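Local coordinates for protein cytochrome C554 (Nitrosomonas europaea, PDB 1FT5) that carries electrons through its haem groups during ammonia oxidation, accepting them directly from hydroxylamine oxidoreductase, at residues Ala3-Cys11 with Pro79-Gly87; Cys91-His102 with Asp120-Phe130. All blocks are in the same frame, centred on the assembly; numbering follows the deposited sequence.

Contact 1 (Ala3-Cys11 with Pro79-Gly87). With HEM (protoporphyrin IX containing Fe), chain E; PO4 (phosphate ion), chain C.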
loop_
_atom_site.group_PDB
_atom_site.type_symbol
_atom_site.label_atom_id
_atom_site.label_comp_id
_atom_site.label_asym_id
_atom_site.label_seq_id
_atom_site.Cartn_x
_atom_site.Cartn_y
_atom_site.Cartn_z
ATOM N N ALA A 3 -10.528 -10.230 5.178
ATOM C CA ALA A 3 -11.311 -9.675 4.098
ATOM C C ALA A 3 -10.691 -9.780 2.719
ATOM O O ALA A 3 -9.451 -9.767 2.569
ATOM C CB ALA A 3 -11.583 -8.173 4.388
ATOM N N PRO A 4 -11.531 -9.886 1.696
ATOM C CA PRO A 4 -11.024 -9.947 0.337
ATOM C C PRO A 4 -10.547 -8.581 -0.161
ATOM O O PRO A 4 -11.047 -7.536 0.231
ATOM C CB PRO A 4 -12.209 -10.392 -0.495
ATOM C CG PRO A 4 -13.286 -10.784 0.512
ATOM C CD PRO A 4 -13.000 -10.051 1.749
ATOM N N PHE A 5 -9.594 -8.592 -1.046
ATOM C CA PHE A 5 -9.172 -7.379 -1.734
ATOM C C PHE A 5 -10.188 -7.077 -2.835
ATOM O O PHE A 5 -10.864 -8.015 -3.355
ATOM C CB PHE A 5 -7.868 -7.625 -2.469
ATOM C CG PHE A 5 -6.670 -7.593 -1.573
ATOM C CD1 PHE A 5 -5.907 -6.409 -1.483
ATOM C CD2 PHE A 5 -6.321 -8.691 -0.801
ATOM C CE1 PHE A 5 -4.783 -6.360 -0.578
ATOM C CE2 PHE A 5 -5.241 -8.640 0.071
ATOM C CZ PHE A 5 -4.480 -7.484 0.192
ATOM N N GLU A 6 -10.277 -5.815 -3.252
ATOM C CA GLU A 6 -11.132 -5.474 -4.378
ATOM C C GLU A 6 -10.474 -4.545 -5.404
ATOM O O GLU A 6 -10.971 -4.413 -6.529
ATOM C CB GLU A 6 -12.429 -4.799 -3.962
ATOM C CG GLU A 6 -13.495 -5.652 -3.450
ATOM C CD GLU A 6 -14.706 -4.778 -3.145
ATOM O OE1 GLU A 6 -15.776 -5.046 -3.734
ATOM O OE2 GLU A 6 -14.544 -3.799 -2.347
ATOM N N GLY A 7 -9.371 -3.888 -5.044
ATOM C CA GLY A 7 -8.802 -2.968 -6.009
ATOM C C GLY A 7 -8.899 -1.531 -5.552
ATOM O O GLY A 7 -9.626 -1.241 -4.626
ATOM N N ARG A 8 -8.248 -0.645 -6.293
ATOM C CA ARG A 8 -8.175 0.756 -5.844
ATOM C C ARG A 8 -9.327 1.644 -6.209
ATOM O O ARG A 8 -9.477 2.708 -5.615
ATOM C CB ARG A 8 -6.959 1.473 -6.466
ATOM C CG ARG A 8 -5.640 0.784 -6.388
ATOM C CD ARG A 8 -4.582 1.715 -7.006
ATOM N NE ARG A 8 -4.819 2.134 -8.385
ATOM C CZ ARG A 8 -4.480 1.388 -9.454
ATOM N NH1 ARG A 8 -3.895 0.163 -9.295
ATOM N NH2 ARG A 8 -4.624 1.864 -10.671
ATOM N N LYS A 9 -10.126 1.211 -7.168
ATOM C CA LYS A 9 -11.142 2.103 -7.740
ATOM C C LYS A 9 -12.035 2.797 -6.756
ATOM O O LYS A 9 -12.103 4.031 -6.771
ATOM C CB LYS A 9 -12.019 1.334 -8.720
ATOM C CG LYS A 9 -13.180 2.191 -9.303
ATOM C CD LYS A 9 -14.359 1.288 -9.734
ATOM C CE LYS A 9 -14.125 0.750 -11.130
ATOM N NZ LYS A 9 -15.325 -0.000 -11.711
ATOM N N LYS A 10 -12.662 2.052 -5.867
ATOM C CA LYS A 10 -13.586 2.783 -4.979
ATOM C C LYS A 10 -12.803 3.632 -3.993
ATOM O O LYS A 10 -13.224 4.751 -3.658
ATOM C CB LYS A 10 -14.560 1.830 -4.269
ATOM C CG LYS A 10 -15.610 1.217 -5.262
ATOM C CD LYS A 10 -16.083 -0.152 -4.847
ATOM C CE LYS A 10 -16.350 -1.028 -6.097
ATOM N NZ LYS A 10 -15.103 -1.769 -6.509
ATOM N N CYS A 11 -11.661 3.145 -3.506
ATOM C CA CYS A 11 -10.925 4.019 -2.616
ATOM C C CYS A 11 -10.577 5.331 -3.302
ATOM O O CYS A 11 -10.650 6.400 -2.677
ATOM C CB CYS A 11 -9.567 3.383 -2.189
ATOM S SG CYS A 11 -9.582 1.617 -1.775
ATOM N N PRO A 79 -5.126 -10.451 -14.535
ATOM C CA PRO A 79 -4.592 -9.283 -13.859
ATOM C C PRO A 79 -5.376 -8.000 -13.993
ATOM O O PRO A 79 -5.356 -7.361 -15.031
ATOM C CB PRO A 79 -3.229 -9.131 -14.449
ATOM C CG PRO A 79 -3.417 -9.518 -15.864
ATOM C CD PRO A 79 -4.420 -10.688 -15.815
ATOM N N LYS A 80 -5.950 -7.589 -12.896
ATOM C CA LYS A 80 -6.726 -6.372 -12.965
ATOM C C LYS A 80 -5.920 -5.080 -12.911
ATOM O O LYS A 80 -5.061 -4.932 -12.040
ATOM C CB LYS A 80 -7.673 -6.319 -11.763
ATOM C CG LYS A 80 -8.834 -7.419 -11.765
ATOM C CD LYS A 80 -10.016 -6.901 -10.928
ATOM C CE LYS A 80 -11.195 -7.837 -10.858
ATOM N NZ LYS A 80 -12.429 -7.039 -10.512
ATOM N N PRO A 81 -6.160 -4.152 -13.854
ATOM C CA PRO A 81 -5.442 -2.880 -13.775
ATOM C C PRO A 81 -5.583 -2.245 -12.382
ATOM O O PRO A 81 -4.609 -1.610 -11.887
ATOM C CB PRO A 81 -6.174 -2.040 -14.821
ATOM C CG PRO A 81 -6.381 -3.052 -15.937
ATOM C CD PRO A 81 -6.861 -4.318 -15.142
ATOM N N MET A 82 -6.769 -2.318 -11.775
ATOM C CA MET A 82 -6.930 -1.713 -10.450
ATOM C C MET A 82 -6.269 -2.423 -9.249
ATOM O O MET A 82 -6.418 -2.013 -8.100
ATOM C CB MET A 82 -8.425 -1.452 -10.184
ATOM C CG MET A 82 -9.242 -2.724 -9.881
ATOM S SD MET A 82 -10.984 -2.333 -9.261
ATOM C CE MET A 82 -10.864 -1.506 -7.971
ATOM N N LEU A 83 -5.566 -3.516 -9.543
ATOM C CA LEU A 83 -4.759 -4.210 -8.513
ATOM C C LEU A 83 -3.301 -4.200 -8.996
ATOM O O LEU A 83 -2.460 -4.853 -8.341
ATOM C CB LEU A 83 -5.207 -5.709 -8.357
ATOM C CG LEU A 83 -6.572 -5.863 -7.671
ATOM C CD1 LEU A 83 -7.107 -7.308 -7.880
ATOM C CD2 LEU A 83 -6.527 -5.596 -6.174
ATOM N N THR A 84 -2.980 -3.510 -10.089
ATOM C CA THR A 84 -1.632 -3.455 -10.644
ATOM C C THR A 84 -0.867 -2.333 -10.018
ATOM O O THR A 84 -1.373 -1.216 -9.926
ATOM C CB THR A 84 -1.701 -3.281 -12.181
ATOM O OG1 THR A 84 -2.376 -4.420 -12.738
ATOM C CG2 THR A 84 -0.336 -3.194 -12.759
ATOM N N GLY A 85 0.389 -2.570 -9.591
ATOM C CA GLY A 85 1.089 -1.523 -8.834
ATOM C C GLY A 85 0.741 -1.743 -7.341
ATOM O O GLY A 85 -0.251 -2.425 -7.006
ATOM N N VAL A 86 1.527 -1.175 -6.413
ATOM C CA VAL A 86 1.296 -1.342 -4.980
ATOM C C VAL A 86 0.361 -0.200 -4.655
ATOM O O VAL A 86 0.766 0.946 -4.569
ATOM C CB VAL A 86 2.616 -1.198 -4.221
ATOM C CG1 VAL A 86 2.382 -1.307 -2.764
ATOM C CG2 VAL A 86 3.551 -2.383 -4.620
ATOM N N GLY A 87 -0.886 -0.593 -4.472
ATOM C CA GLY A 87 -1.982 0.354 -4.265
ATOM C C GLY A 87 -2.503 0.469 -2.870
ATOM O O GLY A 87 -1.933 0.016 -1.879
HETATM C CHA HEM E . -11.399 7.653 5.905
HETATM C CHB HEM E . -8.795 4.544 3.271
HETATM C CHC HEM E . -12.713 3.689 0.505
HETATM C CHD HEM E . -14.914 7.564 2.561
HETATM C C1A HEM E . -10.366 6.839 5.460
HETATM C C2A HEM E . -9.076 6.716 6.122
HETATM C C3A HEM E . -8.327 5.881 5.319
HETATM C C4A HEM E . -9.169 5.473 4.252
HETATM C CMA HEM E . -6.875 5.404 5.519
HETATM C CAA HEM E . -8.672 7.365 7.413
HETATM C CBA HEM E . -9.134 6.539 8.618
HETATM C CGA HEM E . -8.594 7.022 9.943
HETATM O O1A HEM E . -9.121 8.106 10.427
HETATM O O2A HEM E . -7.692 6.383 10.557
HETATM C C1B HEM E . -9.655 4.068 2.294
HETATM C C2B HEM E . -9.326 2.999 1.425
HETATM C C3B HEM E . -10.452 2.662 0.705
HETATM C C4B HEM E . -11.477 3.593 1.120
HETATM C CMB HEM E . -7.937 2.312 1.318
HETATM C CAB HEM E . -10.627 1.544 -0.365
HETATM C CBB HEM E . -10.696 0.119 0.217
HETATM C C1C HEM E . -13.607 4.712 0.794
HETATM C C2C HEM E . -14.827 4.940 0.016
HETATM C C3C HEM E . -15.370 6.082 0.546
HETATM C C4C HEM E . -14.590 6.494 1.655
HETATM C CMC HEM E . -15.341 4.107 -1.183
HETATM C CAC HEM E . -16.574 6.865 -0.011
HETATM C CBC HEM E . -17.946 6.238 -0.102
HETATM C C1D HEM E . -14.158 7.855 3.697
HETATM C C2D HEM E . -14.520 8.817 4.672
HETATM C C3D HEM E . -13.569 8.813 5.617
HETATM C C4D HEM E . -12.593 7.836 5.228
HETATM C CMD HEM E . -15.824 9.695 4.601
HETATM C CAD HEM E . -13.490 9.801 6.740
HETATM C CBD HEM E . -12.820 11.099 6.371
HETATM C CGD HEM E . -12.637 12.164 7.456
HETATM O O1D HEM E . -12.562 13.331 7.011
HETATM O O2D HEM E . -12.512 11.828 8.631
HETATM N NA HEM E . -10.417 6.072 4.308
HETATM N NB HEM E . -10.989 4.456 2.118
HETATM N NC HEM E . -13.455 5.669 1.801
HETATM N ND HEM E . -12.970 7.244 4.084
HETATM FE FE HEM E . -11.982 5.867 3.099
HETATM P P PO4 C . -6.618 5.155 -9.489
HETATM O O1 PO4 C . -5.732 4.565 -10.602
HETATM O O2 PO4 C . -8.108 4.830 -9.830
HETATM O O3 PO4 C . -6.271 4.576 -8.097
HETATM O O4 PO4 C . -6.380 6.684 -9.419
HETATM O O HOH W 1 -2.912 -1.220 -7.141
#

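Contact 2 (Cys91-His102 with Asp120-Phe130). With HEM (protoporphyrin IX containing Fe), chain E.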
loop_
_atom_site.group_PDB
_atom_site.type_symbol
_atom_site.label_atom_id
_atom_site.label_comp_id
_atom_site.label_asym_id
_atom_site.label_seq_id
_atom_site.Cartn_x
_atom_site.Cartn_y
_atom_site.Cartn_z
ATOM N N CYS A 91 -1.362 -1.208 1.642
ATOM C CA CYS A 91 -0.994 -0.625 2.939
ATOM C C CYS A 91 -2.158 -0.586 3.931
ATOM O O CYS A 91 -2.017 -0.915 5.107
ATOM C CB CYS A 91 -0.441 0.807 2.757
ATOM S SG CYS A 91 1.138 0.746 1.848
ATOM N N HIS A 92 -3.317 -0.185 3.434
ATOM C CA HIS A 92 -4.449 -0.033 4.324
ATOM C C HIS A 92 -5.257 -1.287 4.585
ATOM O O HIS A 92 -6.175 -1.257 5.394
ATOM C CB HIS A 92 -5.378 1.046 3.722
ATOM C CG HIS A 92 -4.736 2.390 3.722
ATOM N ND1 HIS A 92 -4.559 3.115 4.879
ATOM C CD2 HIS A 92 -4.206 3.128 2.717
ATOM C CE1 HIS A 92 -3.929 4.246 4.539
ATOM N NE2 HIS A 92 -3.689 4.321 3.250
ATOM N N GLY A 93 -4.897 -2.370 3.913
ATOM C CA GLY A 93 -5.604 -3.646 4.126
ATOM C C GLY A 93 -6.642 -3.864 3.058
ATOM O O GLY A 93 -7.103 -2.947 2.397
ATOM N N PRO A 94 -7.015 -5.140 2.810
ATOM C CA PRO A 94 -8.037 -5.488 1.811
ATOM C C PRO A 94 -9.321 -4.786 2.268
ATOM O O PRO A 94 -9.685 -4.872 3.438
ATOM C CB PRO A 94 -8.120 -7.046 1.898
ATOM C CG PRO A 94 -7.594 -7.394 3.261
ATOM C CD PRO A 94 -6.471 -6.311 3.529
ATOM N N GLY A 95 -9.963 -4.175 1.303
ATOM C CA GLY A 95 -11.099 -3.293 1.586
ATOM C C GLY A 95 -12.495 -3.709 1.255
ATOM O O GLY A 95 -13.419 -2.907 1.493
ATOM N N ARG A 96 -12.701 -4.950 0.824
ATOM C CA ARG A 96 -14.072 -5.261 0.483
ATOM C C ARG A 96 -15.090 -5.054 1.610
ATOM O O ARG A 96 -16.241 -4.673 1.280
ATOM C CB ARG A 96 -14.188 -6.698 -0.041
ATOM C CG ARG A 96 -15.660 -7.037 -0.436
ATOM C CD ARG A 96 -15.775 -8.196 -1.360
ATOM N NE ARG A 96 -17.200 -8.579 -1.469
ATOM C CZ ARG A 96 -17.959 -8.253 -2.511
ATOM N NH1 ARG A 96 -17.446 -7.554 -3.523
ATOM N NH2 ARG A 96 -19.244 -8.610 -2.533
ATOM N N ASN A 97 -14.720 -5.361 2.849
ATOM C CA ASN A 97 -15.621 -5.265 3.990
ATOM C C ASN A 97 -15.610 -3.898 4.650
ATOM O O ASN A 97 -16.645 -3.436 5.122
ATOM C CB ASN A 97 -15.320 -6.332 5.031
ATOM C CG ASN A 97 -15.610 -7.756 4.500
ATOM O OD1 ASN A 97 -16.307 -7.911 3.504
ATOM N ND2 ASN A 97 -15.047 -8.754 5.151
ATOM N N PHE A 98 -14.472 -3.219 4.670
ATOM C CA PHE A 98 -14.494 -1.937 5.359
ATOM C C PHE A 98 -14.901 -0.764 4.524
ATOM O O PHE A 98 -15.360 0.245 5.100
ATOM C CB PHE A 98 -13.145 -1.677 6.140
ATOM C CG PHE A 98 -11.912 -1.309 5.288
ATOM C CD1 PHE A 98 -11.859 -0.111 4.556
ATOM C CD2 PHE A 98 -10.739 -2.128 5.289
ATOM C CE1 PHE A 98 -10.742 0.308 3.856
ATOM C CE2 PHE A 98 -9.588 -1.699 4.572
ATOM C CZ PHE A 98 -9.581 -0.508 3.869
ATOM N N ARG A 99 -14.799 -0.853 3.202
ATOM C CA ARG A 99 -15.084 0.279 2.348
ATOM C C ARG A 99 -16.527 0.752 2.473
ATOM O O ARG A 99 -16.777 1.952 2.399
ATOM C CB ARG A 99 -14.757 -0.030 0.906
ATOM C CG ARG A 99 -15.677 -1.013 0.254
ATOM C CD ARG A 99 -15.682 -0.740 -1.239
ATOM N NE ARG A 99 -16.116 -1.906 -1.988
ATOM C CZ ARG A 99 -17.379 -2.130 -2.315
ATOM N NH1 ARG A 99 -18.313 -1.245 -1.945
ATOM N NH2 ARG A 99 -17.715 -3.241 -2.960
ATOM N N GLY A 100 -17.440 -0.194 2.690
ATOM C CA GLY A 100 -18.858 0.171 2.845
ATOM C C GLY A 100 -19.079 0.929 4.145
ATOM O O GLY A 100 -20.033 1.765 4.202
ATOM N N ASP A 101 -18.292 0.639 5.197
ATOM C CA ASP A 101 -18.354 1.346 6.488
ATOM C C ASP A 101 -17.822 2.797 6.268
ATOM O O ASP A 101 -18.281 3.737 6.943
ATOM C CB ASP A 101 -17.486 0.698 7.574
ATOM C CG ASP A 101 -18.176 -0.425 8.328
ATOM O OD1 ASP A 101 -18.789 -1.253 7.669
ATOM O OD2 ASP A 101 -18.082 -0.473 9.589
ATOM N N HIS A 102 -16.838 3.002 5.375
ATOM C CA HIS A 102 -16.369 4.404 5.134
ATOM C C HIS A 102 -17.544 5.202 4.554
ATOM O O HIS A 102 -17.760 6.363 4.948
ATOM C CB HIS A 102 -15.181 4.488 4.169
ATOM C CG HIS A 102 -13.925 3.971 4.788
ATOM N ND1 HIS A 102 -12.654 4.349 4.353
ATOM C CD2 HIS A 102 -13.817 3.059 5.784
ATOM C CE1 HIS A 102 -11.827 3.629 5.126
ATOM N NE2 HIS A 102 -12.463 2.846 5.990
ATOM N N ASP A 120 -14.250 -0.619 14.792
ATOM C CA ASP A 120 -15.196 -1.211 13.859
ATOM C C ASP A 120 -14.520 -1.476 12.524
ATOM O O ASP A 120 -14.806 -2.475 11.879
ATOM C CB ASP A 120 -16.414 -0.290 13.592
ATOM C CG ASP A 120 -17.378 -0.205 14.766
ATOM O OD1 ASP A 120 -18.447 0.406 14.578
ATOM O OD2 ASP A 120 -17.094 -0.724 15.833
ATOM N N LEU A 121 -13.649 -0.561 12.078
ATOM C CA LEU A 121 -12.927 -0.742 10.808
ATOM C C LEU A 121 -11.852 -1.806 10.935
ATOM O O LEU A 121 -11.659 -2.589 9.988
ATOM C CB LEU A 121 -12.246 0.564 10.369
ATOM C CG LEU A 121 -13.208 1.754 10.188
ATOM C CD1 LEU A 121 -12.354 2.941 9.893
ATOM C CD2 LEU A 121 -14.177 1.509 9.045
ATOM N N ALA A 122 -11.156 -1.851 12.067
ATOM C CA ALA A 122 -10.096 -2.862 12.232
ATOM C C ALA A 122 -10.735 -4.261 12.202
ATOM O O ALA A 122 -10.140 -5.193 11.654
ATOM C CB ALA A 122 -9.362 -2.664 13.524
ATOM N N LYS A 123 -11.955 -4.375 12.745
ATOM C CA LYS A 123 -12.637 -5.669 12.759
ATOM C C LYS A 123 -12.943 -6.141 11.349
ATOM O O LYS A 123 -13.000 -7.358 11.110
ATOM C CB LYS A 123 -13.927 -5.601 13.606
ATOM C CG LYS A 123 -13.639 -5.568 15.094
ATOM C CD LYS A 123 -14.929 -5.719 15.911
ATOM C CE LYS A 123 -15.717 -6.973 15.476
ATOM N NZ LYS A 123 -16.388 -7.743 16.612
ATOM N N LYS A 124 -13.093 -5.196 10.411
ATOM C CA LYS A 124 -13.416 -5.488 9.044
ATOM C C LYS A 124 -12.182 -5.545 8.146
ATOM O O LYS A 124 -12.305 -5.566 6.948
ATOM C CB LYS A 124 -14.441 -4.486 8.515
ATOM C CG LYS A 124 -15.834 -4.713 9.164
ATOM C CD LYS A 124 -16.946 -4.161 8.332
ATOM C CE LYS A 124 -18.259 -4.510 8.992
ATOM N NZ LYS A 124 -19.410 -3.723 8.494
ATOM N N GLY A 125 -11.003 -5.590 8.780
ATOM C CA GLY A 125 -9.767 -5.756 8.054
ATOM C C GLY A 125 -8.882 -4.534 7.816
ATOM O O GLY A 125 -7.796 -4.662 7.230
ATOM N N GLN A 126 -9.313 -3.358 8.249
ATOM C CA GLN A 126 -8.458 -2.197 7.933
ATOM C C GLN A 126 -7.228 -2.221 8.830
ATOM O O GLN A 126 -7.275 -2.573 9.999
ATOM C CB GLN A 126 -9.258 -0.870 8.096
ATOM C CG GLN A 126 -8.425 0.346 7.624
ATOM C CD GLN A 126 -9.247 1.584 7.388
ATOM O OE1 GLN A 126 -10.508 1.486 7.380
ATOM N NE2 GLN A 126 -8.623 2.699 7.170
ATOM N N ASP A 127 -6.090 -1.792 8.240
ATOM C CA ASP A 127 -4.813 -1.776 8.944
ATOM C C ASP A 127 -4.500 -0.352 9.395
ATOM O O ASP A 127 -4.584 0.553 8.567
ATOM C CB ASP A 127 -3.725 -2.206 7.943
ATOM C CG ASP A 127 -2.467 -2.642 8.611
ATOM O OD1 ASP A 127 -2.067 -2.160 9.682
ATOM O OD2 ASP A 127 -1.813 -3.515 8.035
ATOM N N PHE A 128 -4.231 -0.206 10.697
ATOM C CA PHE A 128 -3.821 1.077 11.248
ATOM C C PHE A 128 -2.427 1.026 11.808
ATOM O O PHE A 128 -2.049 1.928 12.549
ATOM C CB PHE A 128 -4.798 1.484 12.363
ATOM C CG PHE A 128 -6.196 1.644 11.854
ATOM C CD1 PHE A 128 -6.584 2.848 11.279
ATOM C CD2 PHE A 128 -7.123 0.587 11.921
ATOM C CE1 PHE A 128 -7.868 3.027 10.769
ATOM C CE2 PHE A 128 -8.442 0.754 11.408
ATOM C CZ PHE A 128 -8.819 1.979 10.826
ATOM N N HIS A 129 -1.638 -0.013 11.460
ATOM C CA HIS A 129 -0.319 -0.169 12.028
ATOM C C HIS A 129 0.719 -0.226 10.907
ATOM O O HIS A 129 1.824 0.335 11.053
ATOM C CB HIS A 129 -0.297 -1.461 12.836
ATOM C CG HIS A 129 0.923 -1.635 13.674
ATOM N ND1 HIS A 129 2.071 -2.254 13.210
ATOM C CD2 HIS A 129 1.192 -1.231 14.942
ATOM C CE1 HIS A 129 2.993 -2.213 14.156
ATOM N NE2 HIS A 129 2.487 -1.596 15.214
ATOM N N PHE A 130 0.372 -0.934 9.830
ATOM C CA PHE A 130 1.187 -1.002 8.608
ATOM C C PHE A 130 2.543 -1.742 8.558
ATOM O O PHE A 130 2.892 -2.259 7.496
ATOM C CB PHE A 130 1.526 0.438 8.090
ATOM C CG PHE A 130 0.318 1.351 7.954
ATOM C CD1 PHE A 130 0.023 2.325 8.950
ATOM C CD2 PHE A 130 -0.548 1.203 6.902
ATOM C CE1 PHE A 130 -1.146 3.123 8.860
ATOM C CE2 PHE A 130 -1.732 2.006 6.805
ATOM C CZ PHE A 130 -2.022 2.940 7.758
HETATM C CHA HEM E . -11.399 7.653 5.905
HETATM C CHB HEM E . -8.795 4.544 3.271
HETATM C CHC HEM E . -12.713 3.689 0.505
HETATM C CHD HEM E . -14.914 7.564 2.561
HETATM C C1A HEM E . -10.366 6.839 5.460
HETATM C C2A HEM E . -9.076 6.716 6.122
HETATM C C3A HEM E . -8.327 5.881 5.319
HETATM C C4A HEM E . -9.169 5.473 4.252
HETATM C CMA HEM E . -6.875 5.404 5.519
HETATM C CAA HEM E . -8.672 7.365 7.413
HETATM C CBA HEM E . -9.134 6.539 8.618
HETATM C CGA HEM E . -8.594 7.022 9.943
HETATM O O1A HEM E . -9.121 8.106 10.427
HETATM O O2A HEM E . -7.692 6.383 10.557
HETATM C C1B HEM E . -9.655 4.068 2.294
HETATM C C2B HEM E . -9.326 2.999 1.425
HETATM C C3B HEM E . -10.452 2.662 0.705
HETATM C C4B HEM E . -11.477 3.593 1.120
HETATM C CMB HEM E . -7.937 2.312 1.318
HETATM C CAB HEM E . -10.627 1.544 -0.365
HETATM C CBB HEM E . -10.696 0.119 0.217
HETATM C C1C HEM E . -13.607 4.712 0.794
HETATM C C2C HEM E . -14.827 4.940 0.016
HETATM C C3C HEM E . -15.370 6.082 0.546
HETATM C C4C HEM E . -14.590 6.494 1.655
HETATM C CMC HEM E . -15.341 4.107 -1.183
HETATM C CAC HEM E . -16.574 6.865 -0.011
HETATM C CBC HEM E . -17.946 6.238 -0.102
HETATM C C1D HEM E . -14.158 7.855 3.697
HETATM C C2D HEM E . -14.520 8.817 4.672
HETATM C C3D HEM E . -13.569 8.813 5.617
HETATM C C4D HEM E . -12.593 7.836 5.228
HETATM C CMD HEM E . -15.824 9.695 4.601
HETATM C CAD HEM E . -13.490 9.801 6.740
HETATM C CBD HEM E . -12.820 11.099 6.371
HETATM C CGD HEM E . -12.637 12.164 7.456
HETATM O O1D HEM E . -12.562 13.331 7.011
HETATM O O2D HEM E . -12.512 11.828 8.631
HETATM N NA HEM E . -10.417 6.072 4.308
HETATM N NB HEM E . -10.989 4.456 2.118
HETATM N NC HEM E . -13.455 5.669 1.801
HETATM N ND HEM E . -12.970 7.244 4.084
HETATM FE FE HEM E . -11.982 5.867 3.099
HETATM O O HOH W 2 -5.658 2.960 7.501
HETATM O O HOH W 3 -12.191 -4.998 4.322
HETATM O O HOH W 4 -19.093 -4.440 5.312
HETATM O O HOH W 5 -19.482 0.726 12.103
#

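Contact 1 (Ala3-Cys11 with Pro79-Gly87)
Arg8 reaches across to the turn of residues 79-87 with both its backbone and its guanidinium group. Arg8 N donates to Met82 O at 2.9 Å, with an N-H...O angle of 149°. The side chain leaves beside its own backbone N and kinks at chi3 (-57°), which turns the guanidinium back over the turn, with Met82 CA over one of its faces. From there Arg8 NH1 donates to Pro81 O at 3.2 Å; the donor lies in the carbonyl plane on a lone pair, while the oxygen is tilted 27° out of the guanidinium plane. Pro81 O also accepts from Thr84 N, so two donors share it. The NE-NH2 edge of the guanidinium meets a phosphate, probably from the crystallisation liquor: Arg8 NE donates to its O3 and Arg8 NH2 to its O1, both at 2.9 Å, a two-pronged grip that would limit the group's rotation in this crystal. Water 1 links Arg8 NH1 to Gly85 O.

Beside the Arg8 N to Met82 O bond, Leu83 CD2 presses against Gly7 CA at 3.5 Å, a tight fit over a residue whose backbone angles call for glycine. Met82 lays its SD near Glu6 O and Lys9 CB, 3.8 Å from the latter.

The contact joins the lead-in and first turn of helix 9-14, where Cys11 opens haem 1's CXXCH motif, to the loop before helix 88-92, whose Glu89 accepts from Glu6 N and Gly7 N.

Contact 2 (Cys91-His102 with Asp120-Phe130)
The haem 1 pocket owes one wall to this contact, which supplies the axial ligand His102 and the residue that holds its far nitrogen. His102 ND1 binds the iron at 2.1 Å, with His15 as the other axial ligand. On the opposite side of the imidazole, His102 NE2 donates to Gln126 OE1 at 2.8 Å; the oxygen lies only 1° out of the ring plane, so the bond would fix the ring's rotation about its iron bond and may make the imidazole a somewhat stronger donor. Gln126 reaches this point because its CG stands anti to the backbone N (chi1 -174°) and the chain stays extended. Along the way its CB sits over the face of Phe98, 3.8 Å from the ring centroid, and its amide stacks on the same ring; Gly95 CA lies over the opposite face. Leu121 CD2 meets the edge of His102.

Nearer the surface, Lys124 stretches out across Asp101, and its NZ forms a salt bridge with OD1 at 2.7 Å on the syn side of the carboxylate.

At the other end Asp127 N donates to His92 O (2.9 Å), joining the two backbones where helix 88-92 ends. The Phe130 edge points toward the face of His92, planes at 86°, in an offset edge-to-face pair. Water 2 joins His92 ND1, Gln126 NE2 and Asp127 O, giving the histidine nitrogen that does not bind the iron of haem 3 a partner.

Gly125, at positive phi, closes helix 118-123 in a Schellman motif, and Asp127 OD1 forms an Asx turn with His129 N. Haem 1 has the bis-histidine ligation common in multihaem cytochromes c, though His102 binds through ND1 rather than the more usual NE2, which leaves NE2 to donate to Gln126.

How the contacts relate
The two contacts follow one another in sequence, their centres 14 Å apart. They meet directly at Glu6, which forms salt bridges with two arginines of segment 91-102: Glu6 OE2 with Arg99 NE, unusually short at 2.5 Å, and Glu6 OE1 with Arg96 NH1 at 3.0 Å. Packing adds to this where Lys10 CD approaches Arg99 NE at 3.4 Å. Both contacts serve haem 1, one through the thioether of Cys11 and the other through the axial His102. Helix 88-92 ties them together further: its Glu89 accepts from Glu6 N and Gly7 N in contact 1 and from Gly95 N in contact 2, whose Cys91 and His92 serve haem 3.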